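Local coordinates for HTH hxlR-type domain-containing protein (Enterococcus faecalis, PDB 1Z7U) that probably binds DNA and regulates transcription as a dimeric winged helix-turn-helix protein of the HxlR type, at residues L25-E30 / R43-I48. Numbering follows the deposited sequence.
Sequences LSLMDE and RALDGI
Leu45 reaches from the turn that follows helix 38-44 and lays its two methyl groups on Ser26, Leu27 and Glu30 of helix 24-33. In this winged helix-turn-helix domain, helices 38-44 and 50-63 and their turn form the helix-turn-helix unit, and the contact packs the start of that turn, and the last residue of helix 38-44, on helix 24-33.

The apolar part depends on the branching of leucine. In Leu45, chi1 (-57°) sets CG anti to the carbonyl carbon and chi2 (175°) turns CD2 toward Ser26 and Glu30, one helical turn apart: CD2 lies 3.7 Å from Ser26 CB and 4.0 Å from Glu30 CG. A small serine lets the leucine come close to the helix backbone, while the CG methylene of Glu30 supplies an apolar flank. The other branch, CD1, faces Leu27, and the two side chains cross at about a right angle; the modelled spacing of their CD1 methyls is too short to be trusted. Leu27 continues inward to Leu53, Arg56 and Met60 of helix 50-63, and Trp23 packs on Leu45, which is buried.

Leu45 is the first to leave the helical conformation, and a type II beta turn runs from it to Ile48, with a weak hydrogen bond from Ile48 N to Leu45 O. Gly47 suits the third position, where positive phi would crowd a side chain against the preceding carbonyl.

No hydrogen bond crosses the contact; at its more open edge, the Glu30 chain bends at chi2 (-59°), bringing its carboxylate beside the small Ala44, whose CB sits 3.7 Å from Glu30 OE1.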
loop_
_atom_site.group_PDB
_atom_site.type_symbol
_atom_site.label_atom_id
_atom_site.label_comp_id
_atom_site.label_asym_id
_atom_site.label_seq_id
_atom_site.Cartn_x
_atom_site.Cartn_y
_atom_site.Cartn_z
ATOM N N LEU A 25 1.514 -5.869 11.458
ATOM C CA LEU A 25 0.206 -5.301 11.140
ATOM C C LEU A 25 -0.750 -5.418 12.330
ATOM O O LEU A 25 -1.439 -4.459 12.661
ATOM C CB LEU A 25 -0.387 -5.941 9.873
ATOM C CG LEU A 25 -1.670 -5.279 9.334
ATOM C CD1 LEU A 25 -1.355 -3.937 8.715
ATOM C CD2 LEU A 25 -2.384 -6.178 8.333
ATOM N N SER A 26 -0.769 -6.575 12.989
ATOM C CA SER A 26 -1.568 -6.747 14.217
ATOM C C SER A 26 -1.141 -5.794 15.332
ATOM O O SER A 26 -1.985 -5.214 16.004
ATOM C CB SER A 26 -1.498 -8.185 14.724
ATOM O OG SER A 26 -2.144 -9.053 13.819
ATOM N N LEU A 27 0.166 -5.655 15.522
ATOM C CA LEU A 27 0.733 -4.713 16.488
ATOM C C LEU A 27 0.261 -3.291 16.255
ATOM O O LEU A 27 -0.153 -2.606 17.191
ATOM C CB LEU A 27 2.256 -4.752 16.425
ATOM C CG LEU A 27 3.062 -5.315 17.599
ATOM C CD1 LEU A 27 2.229 -6.104 18.573
ATOM C CD2 LEU A 27 4.225 -6.152 17.098
HETATM N N MSE A 28 0.338 -2.859 14.997
HETATM C CA MSE A 28 -0.124 -1.550 14.577
HETATM C C MSE A 28 -1.626 -1.341 14.840
HETATM O O MSE A 28 -2.027 -0.255 15.284
HETATM C CB MSE A 28 0.224 -1.328 13.101
HETATM C CG MSE A 28 -0.373 -0.078 12.494
HETATM SE SE MSE A 28 0.351 0.341 10.714
HETATM C CE MSE A 28 2.062 1.219 11.301
ATOM N N ASP A 29 -2.436 -2.370 14.557
ATOM C CA ASP A 29 -3.875 -2.354 14.861
ATOM C C ASP A 29 -4.123 -2.124 16.354
ATOM O O ASP A 29 -4.985 -1.332 16.727
ATOM C CB ASP A 29 -4.552 -3.661 14.440
ATOM C CG ASP A 29 -4.977 -3.679 12.971
ATOM O OD1 ASP A 29 -5.036 -2.621 12.323
ATOM O OD2 ASP A 29 -5.263 -4.784 12.457
ATOM N N GLU A 30 -3.352 -2.808 17.199
ATOM C CA GLU A 30 -3.474 -2.661 18.659
ATOM C C GLU A 30 -3.070 -1.277 19.127
ATOM O O GLU A 30 -3.733 -0.692 19.965
ATOM C CB GLU A 30 -2.642 -3.710 19.400
ATOM C CG GLU A 30 -3.172 -5.131 19.285
ATOM C CD GLU A 30 -4.594 -5.273 19.815
ATOM O OE1 GLU A 30 -4.910 -4.616 20.835
ATOM O OE2 GLU A 30 -5.391 -6.032 19.208
ATOM N N ARG A 43 -1.450 -10.285 25.832
ATOM C CA ARG A 43 -2.802 -10.835 25.961
ATOM C C ARG A 43 -3.615 -10.755 24.667
ATOM O O ARG A 43 -4.232 -11.749 24.253
ATOM C CB ARG A 43 -3.545 -10.194 27.139
ATOM C CG ARG A 43 -3.189 -10.839 28.474
ATOM C CD ARG A 43 -3.817 -10.135 29.670
ATOM N NE ARG A 43 -2.956 -9.076 30.201
ATOM C CZ ARG A 43 -3.265 -7.774 30.223
ATOM N NH1 ARG A 43 -2.400 -6.900 30.729
ATOM N NH2 ARG A 43 -4.433 -7.337 29.749
ATOM N N ALA A 44 -3.598 -9.584 24.029
ATOM C CA ALA A 44 -4.367 -9.327 22.812
ATOM C C ALA A 44 -3.907 -10.156 21.611
ATOM O O ALA A 44 -4.712 -10.525 20.764
ATOM C CB ALA A 44 -4.332 -7.849 22.473
ATOM N N LEU A 45 -2.615 -10.453 21.542
ATOM C CA LEU A 45 -2.069 -11.152 20.392
ATOM C C LEU A 45 -1.789 -12.600 20.747
ATOM O O LEU A 45 -0.758 -12.927 21.327
ATOM C CB LEU A 45 -0.822 -10.435 19.863
ATOM C CG LEU A 45 -1.040 -8.968 19.468
ATOM C CD1 LEU A 45 0.256 -8.327 19.078
ATOM C CD2 LEU A 45 -2.045 -8.860 18.334
ATOM N N ASP A 46 -2.733 -13.459 20.387
ATOM C CA ASP A 46 -2.718 -14.858 20.796
ATOM C C ASP A 46 -1.611 -15.674 20.130
ATOM O O ASP A 46 -1.580 -15.831 18.902
ATOM C CB ASP A 46 -4.082 -15.503 20.532
ATOM C CG ASP A 46 -4.576 -16.317 21.719
ATOM O OD1 ASP A 46 -4.521 -17.573 21.661
ATOM O OD2 ASP A 46 -5.007 -15.693 22.720
ATOM N N GLY A 47 -0.707 -16.199 20.952
ATOM C CA GLY A 47 0.329 -17.098 20.462
ATOM C C GLY A 47 1.655 -16.434 20.160
ATOM O O GLY A 47 2.590 -17.102 19.708
ATOM N N ILE A 48 1.734 -15.122 20.378
ATOM C CA ILE A 48 2.997 -14.399 20.281
ATOM C C ILE A 48 3.778 -14.605 21.574
ATOM O O ILE A 48 3.215 -14.551 22.672
ATOM C CB ILE A 48 2.808 -12.871 19.995
ATOM C CG1 ILE A 48 4.093 -12.272 19.400
ATOM C CG2 ILE A 48 2.371 -12.121 21.250
ATOM C CD1 ILE A 48 3.948 -10.855 18.857
#